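Local coordinates for protein excinuclease ABC, subunit A. (Deinococcus radiodurans, PDB 2VF7) that binds DNA, ATP and zinc as a UvrA-family ABC ATPase and probably takes part in recognising damaged DNA for excision repair, at residues Trp502-Gly507 and Asp517-Leu522; Thr526-Val531 and Trp801-Gly806; His791-Val796 and Pro835-Ala840. The protein carries 1 engineered substitution. All blocks are in the same frame, centred on the assembly; numbering follows the deposited sequence. Where two conformers were deposited one is given.

Contact 1 of 3, residues Trp502-Gly507 and Asp517-Leu522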
loop_
_atom_site.group_PDB
_atom_site.type_symbol
_atom_site.label_atom_id
_atom_site.label_comp_id
_atom_site.label_asym_id
_atom_site.label_seq_id
_atom_site.Cartn_x
_atom_site.Cartn_y
_atom_site.Cartn_z
ATOM N N TRP A 502 56.849 9.252 -4.639
ATOM C CA TRP A 502 56.127 8.754 -3.461
ATOM C C TRP A 502 55.274 9.823 -2.785
ATOM O O TRP A 502 55.780 10.887 -2.421
ATOM C CB TRP A 502 57.102 8.149 -2.444
ATOM C CG TRP A 502 57.743 6.866 -2.894
ATOM C CD1 TRP A 502 58.942 6.729 -3.540
ATOM C CD2 TRP A 502 57.226 5.540 -2.724
ATOM N NE1 TRP A 502 59.203 5.401 -3.781
ATOM C CE2 TRP A 502 58.167 4.647 -3.291
ATOM C CE3 TRP A 502 56.064 5.016 -2.143
ATOM C CZ2 TRP A 502 57.975 3.253 -3.297
ATOM C CZ3 TRP A 502 55.881 3.624 -2.145
ATOM C CH2 TRP A 502 56.828 2.767 -2.726
ATOM N N LEU A 503 53.987 9.520 -2.615
ATOM C CA LEU A 503 53.011 10.405 -1.971
ATOM C C LEU A 503 52.854 9.985 -0.510
ATOM O O LEU A 503 52.600 8.814 -0.217
ATOM C CB LEU A 503 51.662 10.301 -2.711
ATOM C CG LEU A 503 50.599 11.420 -2.811
ATOM C CD1 LEU A 503 49.296 11.096 -2.067
ATOM C CD2 LEU A 503 51.133 12.827 -2.453
ATOM N N GLU A 504 53.018 10.934 0.406
ATOM C CA GLU A 504 52.929 10.651 1.846
ATOM C C GLU A 504 51.622 11.184 2.448
ATOM O O GLU A 504 51.298 12.374 2.323
ATOM C CB GLU A 504 54.140 11.237 2.596
ATOM C CG GLU A 504 55.511 10.709 2.134
ATOM C CD GLU A 504 56.689 11.291 2.923
ATOM O OE1 GLU A 504 56.485 12.275 3.679
ATOM O OE2 GLU A 504 57.828 10.767 2.788
ATOM N N LEU A 505 50.865 10.282 3.072
ATOM C CA LEU A 505 49.679 10.641 3.854
ATOM C C LEU A 505 49.974 10.306 5.322
ATOM O O LEU A 505 49.933 9.137 5.735
ATOM C CB LEU A 505 48.448 9.874 3.360
ATOM C CG LEU A 505 47.060 10.511 3.168
ATOM C CD1 LEU A 505 46.029 9.414 3.097
ATOM C CD2 LEU A 505 46.663 11.498 4.247
ATOM N N ASN A 506 50.300 11.345 6.088
ATOM C CA ASN A 506 50.712 11.220 7.480
ATOM C C ASN A 506 49.660 11.744 8.462
ATOM O O ASN A 506 48.921 12.686 8.156
ATOM C CB ASN A 506 52.035 11.963 7.698
ATOM C CG ASN A 506 53.147 11.481 6.771
ATOM O OD1 ASN A 506 53.527 10.304 6.791
ATOM N ND2 ASN A 506 53.677 12.392 5.958
ATOM N N GLY A 507 49.602 11.118 9.638
ATOM C CA GLY A 507 48.754 11.565 10.748
ATOM C C GLY A 507 47.273 11.443 10.472
ATOM O O GLY A 507 46.495 12.346 10.792
ATOM N N ASP A 517 50.529 6.644 9.413
ATOM C CA ASP A 517 51.350 7.160 8.304
ATOM C C ASP A 517 51.510 6.099 7.204
ATOM O O ASP A 517 51.926 4.966 7.475
ATOM C CB ASP A 517 52.740 7.586 8.806
ATOM C CG ASP A 517 52.688 8.469 10.057
ATOM O OD1 ASP A 517 53.726 8.581 10.743
ATOM O OD2 ASP A 517 51.631 9.058 10.364
ATOM N N VAL A 518 51.208 6.483 5.968
ATOM C CA VAL A 518 51.160 5.551 4.836
ATOM C C VAL A 518 51.757 6.185 3.556
ATOM O O VAL A 518 51.700 7.412 3.371
ATOM C CB VAL A 518 49.700 5.043 4.612
ATOM C CG1 VAL A 518 48.857 6.095 3.943
ATOM C CG2 VAL A 518 49.673 3.755 3.817
ATOM N N ARG A 519 52.346 5.354 2.694
ATOM C CA ARG A 519 52.939 5.838 1.443
ATOM C C ARG A 519 52.296 5.227 0.203
ATOM O O ARG A 519 52.086 4.018 0.139
ATOM C CB ARG A 519 54.447 5.581 1.414
ATOM C CG ARG A 519 55.224 6.190 2.575
ATOM C CD ARG A 519 56.460 6.939 2.095
ATOM N NE ARG A 519 57.537 6.059 1.639
ATOM C CZ ARG A 519 58.663 6.482 1.060
ATOM N NH1 ARG A 519 58.865 7.782 0.849
ATOM N NH2 ARG A 519 59.594 5.605 0.688
ATOM N N PHE A 520 51.988 6.066 -0.782
ATOM C CA PHE A 520 51.472 5.586 -2.067
ATOM C C PHE A 520 52.469 5.939 -3.173
ATOM O O PHE A 520 52.773 7.103 -3.348
ATOM C CB PHE A 520 50.118 6.226 -2.412
ATOM C CG PHE A 520 49.047 6.059 -1.357
ATOM C CD1 PHE A 520 48.826 7.059 -0.402
ATOM C CD2 PHE A 520 48.213 4.932 -1.354
ATOM C CE1 PHE A 520 47.817 6.926 0.563
ATOM C CE2 PHE A 520 47.196 4.795 -0.398
ATOM C CZ PHE A 520 47.005 5.788 0.565
ATOM N N PRO A 521 52.947 4.939 -3.940
ATOM C CA PRO A 521 53.884 5.172 -5.046
ATOM C C PRO A 521 53.189 5.821 -6.237
ATOM O O PRO A 521 51.991 5.610 -6.418
ATOM C CB PRO A 521 54.328 3.756 -5.421
ATOM C CG PRO A 521 53.159 2.911 -5.080
ATOM C CD PRO A 521 52.597 3.512 -3.820
ATOM N N LEU A 522 53.927 6.589 -7.042
ATOM C CA LEU A 522 53.335 7.299 -8.188
ATOM C C LEU A 522 53.737 6.708 -9.540
ATOM O O LEU A 522 54.740 6.007 -9.650
ATOM C CB LEU A 522 53.631 8.811 -8.147
ATOM C CG LEU A 522 53.467 9.566 -6.818
ATOM C CD1 LEU A 522 54.076 10.955 -6.900
ATOM C CD2 LEU A 522 52.002 9.636 -6.366
#
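The indole of Trp502 lies between two side chains of the neighbouring strand, with the guanidinium of Arg519 over one face and the ring of Pro521 over the opposite face. The strands 502-506 and 517-521 run antiparallel in the three-stranded antiparallel sheet of this ABC-type ATPase domain, where strand 502-510 is the middle strand. The Arg519 guanidinium is stacked nearly flat on the indole, with planes 9° apart, and adds a cation-pi contact to the five-membered ring. Its chain gets there by bending at chi2 and chi3 (chi3 -73°), which folds the end back over the tryptophan. On the far face Pro521 makes a CH-pi contact, its CB 3.8 Å from the centre of the six-membered ring. Glu504 runs alongside Arg519 in the same direction, and its OE2 forms a long salt bridge of 3.7 Å to Arg519 NH1. Arg519 was modelled in two conformers; the stack and salt bridge belong to the one described, so the guanidinium is probably not fixed.

The other face of the sheet is apolar. Leu505 CB meets Val518 CG1 at 3.8 Å, and Leu505 CD1 reaches the edge of the Phe520 ring. Leu503 CB rests on Leu522 CD2. Helix 536-551 packs on this face through Leu539 and Leu544. Leu503 and Phe520 form a hydrogen-bonded pair, as do Leu505 and Val518. Where the chain turns a corner, Gly507 N donates to Asp517 OD2 at 3.0 Å, meeting the anti side of that oxygen 29° out of the carboxylate plane.

Contact 2 of 3, residues Thr526-Val531 and Trp801-Gly806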
loop_
_atom_site.group_PDB
_atom_site.type_symbol
_atom_site.label_atom_id
_atom_site.label_comp_id
_atom_site.label_asym_id
_atom_site.label_seq_id
_atom_site.Cartn_x
_atom_site.Cartn_y
_atom_site.Cartn_z
ATOM N N THR A 526 48.241 0.821 -7.560
ATOM C CA THR A 526 48.179 0.228 -6.211
ATOM C C THR A 526 46.777 -0.276 -5.855
ATOM O O THR A 526 45.771 0.394 -6.109
ATOM C CB THR A 526 48.611 1.240 -5.092
ATOM O OG1 THR A 526 49.847 1.864 -5.432
ATOM C CG2 THR A 526 48.789 0.543 -3.736
ATOM N N SER A 527 46.735 -1.470 -5.263
ATOM C CA SER A 527 45.532 -2.058 -4.687
ATOM C C SER A 527 45.562 -1.920 -3.173
ATOM O O SER A 527 46.524 -2.298 -2.524
ATOM C CB SER A 527 45.439 -3.542 -5.065
ATOM O OG SER A 527 45.098 -3.707 -6.433
ATOM N N VAL A 528 44.496 -1.390 -2.602
ATOM C CA VAL A 528 44.376 -1.310 -1.151
ATOM C C VAL A 528 43.396 -2.379 -0.640
ATOM O O VAL A 528 42.167 -2.251 -0.773
ATOM C CB VAL A 528 43.960 0.094 -0.712
ATOM C CG1 VAL A 528 43.840 0.159 0.786
ATOM C CG2 VAL A 528 44.980 1.134 -1.235
ATOM N N THR A 529 43.968 -3.420 -0.040
ATOM C CA THR A 529 43.238 -4.592 0.391
ATOM C C THR A 529 43.103 -4.725 1.921
ATOM O O THR A 529 43.696 -3.965 2.677
ATOM C CB THR A 529 43.875 -5.886 -0.208
ATOM O OG1 THR A 529 45.141 -6.126 0.401
ATOM C CG2 THR A 529 44.093 -5.757 -1.697
ATOM N N GLY A 530 42.325 -5.709 2.368
ATOM C CA GLY A 530 42.002 -5.855 3.787
ATOM C C GLY A 530 40.572 -6.302 4.028
ATOM O O GLY A 530 39.715 -6.190 3.138
ATOM N N VAL A 531 40.331 -6.824 5.234
ATOM C CA VAL A 531 39.018 -7.284 5.739
ATOM C C VAL A 531 37.945 -6.167 5.696
ATOM O O VAL A 531 38.287 -4.977 5.689
ATOM C CB VAL A 531 39.219 -7.861 7.198
ATOM C CG1 VAL A 531 38.129 -7.452 8.173
ATOM C CG2 VAL A 531 39.434 -9.375 7.181
ATOM N N TRP A 801 51.903 -2.557 -6.910
ATOM C CA TRP A 801 52.127 -2.413 -5.465
ATOM C C TRP A 801 50.839 -2.788 -4.699
ATOM O O TRP A 801 49.763 -2.830 -5.304
ATOM C CB TRP A 801 52.546 -0.976 -5.153
ATOM C CG TRP A 801 53.140 -0.768 -3.790
ATOM C CD1 TRP A 801 52.496 -0.281 -2.692
ATOM C CD2 TRP A 801 54.492 -1.031 -3.380
ATOM N NE1 TRP A 801 53.342 -0.223 -1.630
ATOM C CE2 TRP A 801 54.584 -0.674 -2.016
ATOM C CE3 TRP A 801 55.636 -1.526 -4.031
ATOM C CZ2 TRP A 801 55.778 -0.806 -1.279
ATOM C CZ3 TRP A 801 56.826 -1.651 -3.300
ATOM C CH2 TRP A 801 56.881 -1.302 -1.938
ATOM N N VAL A 802 50.947 -3.085 -3.398
ATOM C CA VAL A 802 49.787 -3.480 -2.562
ATOM C C VAL A 802 49.896 -2.958 -1.125
ATOM O O VAL A 802 50.957 -3.029 -0.514
ATOM C CB VAL A 802 49.558 -5.035 -2.517
ATOM C CG1 VAL A 802 48.409 -5.392 -1.579
ATOM C CG2 VAL A 802 49.297 -5.620 -3.906
ATOM N N LEU A 803 48.785 -2.444 -0.598
ATOM C CA LEU A 803 48.688 -1.985 0.793
ATOM C C LEU A 803 47.644 -2.789 1.573
ATOM O O LEU A 803 46.437 -2.611 1.391
ATOM C CB LEU A 803 48.330 -0.492 0.847
ATOM C CG LEU A 803 49.411 0.591 0.998
ATOM C CD1 LEU A 803 50.393 0.606 -0.157
ATOM C CD2 LEU A 803 48.738 1.944 1.090
ATOM N N ASP A 804 48.108 -3.674 2.441
ATOM C CA ASP A 804 47.201 -4.486 3.239
ATOM C C ASP A 804 46.875 -3.750 4.528
ATOM O O ASP A 804 47.762 -3.416 5.301
ATOM C CB ASP A 804 47.811 -5.857 3.541
ATOM C CG ASP A 804 46.780 -6.862 3.971
ATOM O OD1 ASP A 804 45.751 -6.969 3.286
ATOM O OD2 ASP A 804 46.989 -7.570 4.976
ATOM N N ILE A 805 45.596 -3.494 4.750
ATOM C CA ILE A 805 45.165 -2.661 5.852
ATOM C C ILE A 805 44.569 -3.484 6.975
ATOM O O ILE A 805 43.858 -4.463 6.731
ATOM C CB ILE A 805 44.180 -1.569 5.374
ATOM C CG1 ILE A 805 44.892 -0.570 4.441
ATOM C CG2 ILE A 805 43.526 -0.848 6.551
ATOM C CD1 ILE A 805 46.233 0.026 4.969
ATOM N N GLY A 806 44.918 -3.071 8.199
ATOM C CA GLY A 806 44.395 -3.564 9.490
ATOM C C GLY A 806 44.264 -5.059 9.601
ATOM O O GLY A 806 43.856 -5.703 8.625
HETATM O O HOH W 1 43.138 -7.085 6.501
#
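Strands 526-529 and 801-805 run parallel at 16°, with Thr526 beside Trp801 and Thr529 beside Asp804. The backbone ladder alternates from one strand to the other. It is weak at its start, where Ser527 N lies 3.3 Å from Trp801 O, and tighter at its end, where Ile805 N donates to Thr529 O at 2.9 Å.

On one face Thr526 CG2 lies at the edge of the Trp801 indole, in its plane, and also meets Leu803 CD1 at 3.9 Å. Val528 CG1 touches Ile805 CG1 on the same face. The opposite face is more polar. Thr529 OG1, set between its backbone N and carbonyl carbon (chi1 70°), donates to Asp804 OD1, although the place of that oxygen is less sure. Asp804 OD2 is held by Ser831, and Ser527 OG is hydrogen-bonded to Ser799 OG.

Beyond the strands the chain enters the P-loop (Walker A) through Gly530, and Val531 lines the ADP pocket. One water links the two segments here: it accepts from Val531 N at 3.1 Å and donates to Gly806 O at 2.6 Å.

Both strands belong to the mixed six-stranded sheet of the ATPase domain, strand 526-529 between strands 785-789 and 801-805, and strand 801-805 next to strand 816-820. Pro521, Phe520 and Val518 of strand 516-521 cover the Leu803 face, while Val796 of helix 793-796 packs on Ser527, Thr529 and Val802.

Contact 3 of 3, residues His791-Val796 and Pro835-Ala840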
loop_
_atom_site.group_PDB
_atom_site.type_symbol
_atom_site.label_atom_id
_atom_site.label_comp_id
_atom_site.label_asym_id
_atom_site.label_seq_id
_atom_site.Cartn_x
_atom_site.Cartn_y
_atom_site.Cartn_z
ATOM N N HIS A 791 38.984 -5.781 -3.559
ATOM C CA HIS A 791 38.526 -6.924 -2.759
ATOM C C HIS A 791 38.808 -8.277 -3.410
ATOM O O HIS A 791 38.781 -9.303 -2.731
ATOM C CB HIS A 791 37.014 -6.823 -2.460
ATOM C CG HIS A 791 36.610 -5.550 -1.779
ATOM N ND1 HIS A 791 36.124 -4.456 -2.467
ATOM C CD2 HIS A 791 36.629 -5.193 -0.472
ATOM C CE1 HIS A 791 35.863 -3.480 -1.616
ATOM N NE2 HIS A 791 36.160 -3.900 -0.397
ATOM N N LYS A 792 39.062 -8.293 -4.716
ATOM C CA LYS A 792 39.343 -9.554 -5.393
ATOM C C LYS A 792 40.783 -9.725 -5.861
ATOM O O LYS A 792 41.397 -8.827 -6.443
ATOM C CB LYS A 792 38.342 -9.836 -6.523
ATOM C CG LYS A 792 38.181 -8.741 -7.546
ATOM C CD LYS A 792 37.138 -9.133 -8.601
ATOM C CE LYS A 792 35.706 -8.763 -8.193
ATOM N NZ LYS A 792 34.744 -8.856 -9.356
ATOM N N MET A 793 41.296 -10.919 -5.607
ATOM C CA MET A 793 42.694 -11.228 -5.762
ATOM C C MET A 793 43.115 -11.331 -7.212
ATOM O O MET A 793 44.291 -11.230 -7.510
ATOM C CB MET A 793 43.026 -12.504 -4.986
ATOM C CG MET A 793 42.754 -12.404 -3.472
ATOM S SD MET A 793 43.526 -10.988 -2.643
ATOM C CE MET A 793 42.253 -10.464 -1.488
ATOM N N GLN A 794 42.146 -11.513 -8.108
ATOM C CA GLN A 794 42.380 -11.504 -9.562
ATOM C C GLN A 794 43.012 -10.178 -9.979
ATOM O O GLN A 794 43.981 -10.152 -10.728
ATOM C CB GLN A 794 41.056 -11.732 -10.337
ATOM C CG GLN A 794 41.194 -11.839 -11.881
ATOM C CD GLN A 794 39.845 -11.768 -12.629
ATOM O OE1 GLN A 794 38.831 -11.295 -12.087
ATOM N NE2 GLN A 794 39.836 -12.223 -13.883
ATOM N N VAL A 795 42.446 -9.092 -9.465
ATOM C CA VAL A 795 42.874 -7.737 -9.776
ATOM C C VAL A 795 44.098 -7.318 -8.971
ATOM O O VAL A 795 44.971 -6.616 -9.479
ATOM C CB VAL A 795 41.721 -6.737 -9.523
ATOM C CG1 VAL A 795 42.239 -5.299 -9.512
ATOM C CG2 VAL A 795 40.649 -6.903 -10.579
ATOM N N VAL A 796 44.143 -7.740 -7.714
ATOM C CA VAL A 796 45.264 -7.458 -6.812
ATOM C C VAL A 796 46.559 -8.141 -7.285
ATOM O O VAL A 796 47.652 -7.649 -7.047
ATOM C CB VAL A 796 44.894 -7.847 -5.357
ATOM C CG1 VAL A 796 46.060 -7.631 -4.380
ATOM C CG2 VAL A 796 43.695 -7.043 -4.911
ATOM N N PRO A 835 47.692 -15.507 2.181
ATOM C CA PRO A 835 47.402 -16.824 1.599
ATOM C C PRO A 835 46.538 -16.794 0.328
ATOM O O PRO A 835 46.812 -17.545 -0.605
ATOM C CB PRO A 835 46.674 -17.563 2.730
ATOM C CG PRO A 835 46.371 -16.522 3.773
ATOM C CD PRO A 835 47.418 -15.498 3.631
ATOM N N TYR A 836 45.519 -15.941 0.306
ATOM C CA TYR A 836 44.586 -15.810 -0.829
ATOM C C TYR A 836 45.208 -15.123 -2.049
ATOM O O TYR A 836 44.900 -15.477 -3.190
ATOM C CB TYR A 836 43.305 -15.063 -0.393
ATOM C CG TYR A 836 42.506 -15.836 0.629
ATOM C CD1 TYR A 836 42.578 -15.520 1.980
ATOM C CD2 TYR A 836 41.695 -16.920 0.240
ATOM C CE1 TYR A 836 41.862 -16.245 2.922
ATOM C CE2 TYR A 836 40.966 -17.642 1.167
ATOM C CZ TYR A 836 41.058 -17.305 2.515
ATOM O OH TYR A 836 40.354 -18.044 3.464
ATOM N N LEU A 837 46.064 -14.131 -1.799
ATOM C CA LEU A 837 46.853 -13.504 -2.854
ATOM C C LEU A 837 47.776 -14.559 -3.461
ATOM O O LEU A 837 47.887 -14.660 -4.676
ATOM C CB LEU A 837 47.675 -12.329 -2.308
ATOM C CG LEU A 837 47.820 -11.017 -3.107
ATOM C CD1 LEU A 837 48.980 -10.222 -2.585
ATOM C CD2 LEU A 837 47.945 -11.185 -4.623
ATOM N N ARG A 838 48.412 -15.348 -2.599
ATOM C CA ARG A 838 49.307 -16.444 -2.997
ATOM C C ARG A 838 48.639 -17.502 -3.899
ATOM O O ARG A 838 49.215 -17.909 -4.898
ATOM C CB ARG A 838 49.885 -17.081 -1.738
ATOM C CG ARG A 838 51.025 -18.037 -1.931
ATOM C CD ARG A 838 51.246 -18.841 -0.632
ATOM N NE ARG A 838 51.414 -17.962 0.532
ATOM C CZ ARG A 838 50.911 -18.191 1.743
ATOM N NH1 ARG A 838 50.189 -19.283 1.982
ATOM N NH2 ARG A 838 51.154 -17.317 2.724
ATOM N N ALA A 839 47.430 -17.940 -3.545
ATOM C CA ALA A 839 46.636 -18.841 -4.390
ATOM C C ALA A 839 46.327 -18.247 -5.777
ATOM O O ALA A 839 46.312 -18.975 -6.776
ATOM C CB ALA A 839 45.351 -19.241 -3.677
ATOM N N ALA A 840 46.078 -16.933 -5.810
ATOM C CA ALA A 840 45.876 -16.130 -7.033
ATOM C C ALA A 840 47.115 -16.008 -7.913
ATOM O O ALA A 840 47.015 -15.929 -9.134
ATOM C CB ALA A 840 45.412 -14.747 -6.656
#
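Met793 is the main bump of this contact, and it presses against the side of helix 835-840 where Tyr836, Leu837 and Ala840 lie. These three positions, one turn apart or adjacent, form a shallow hollow on the helix surface. The small methyl of Ala840 leaves room for the methionine. Its CB meets Met793 CB at 3.7 Å and also lies near the Met793 carbonyl oxygen. The backbones come closest at Met793 and Leu837, whose CA atoms are 5.6 Å apart.

From there the methionine runs along the hollow toward Tyr836 and Leu837. Its CG sits over the Tyr836 carbonyl oxygen at 3.8 Å and reaches Tyr836 CB at 4.1 Å. The chain then bends (chi2 -53°), which turns SD to the backbone of Leu837, with SD 4.1 Å from Leu837 N. Tyr836 takes part mainly with its backbone and CB, since its ring leads off from the contact.

Leu837 is the answering bump. It reaches back past the methionine toward Val796, one turn further on in helix 793-796. There Leu837 CG meets Val796 CG1 at 4.0 Å, and CD2 of the leucine is equally near. The two side chains cross at about a right angle. CG1 of Val796 is anti to the backbone N (chi1 177°), and this is the branch that meets the leucine.

No hydrogen bond joins the two segments, so shape and apolar contact carry the fit. The polar ends nearby are held by other parts of the chain: Gln794 NE2 bonds to Pro766 O and Arg838 NE to Ala826 O. This apolar packing joins the C-terminal helix 834-840 to the short helix after strand 785-789 in the ABC-type ATPase part of the chain. His791, which precedes that short helix, probably corresponds to the H-loop histidine of ABC ATPases.

In the fold
All three contacts lie on the same side of the chain's centre. Contact 1 comes first along the chain, and its strand 516-521 leads directly into strand 525-529 of contact 2. Contacts 2 and 3 interleave, because helix 793-796 precedes strand 801-805 and helix 834-840 follows it. The centres of contacts 1 and 2 are 13 Å apart and those of contacts 2 and 3 are 11 Å apart. Contacts 1 and 3 do not touch: their centres are 23 Å apart and their nearest atoms about 12 Å. The six-stranded sheet of contact 2 thus lies between the antiparallel sheet and the two short helices. The strand that leads into the ADP-binding P-loop is flanked by strand 516-521 and helix 793-796.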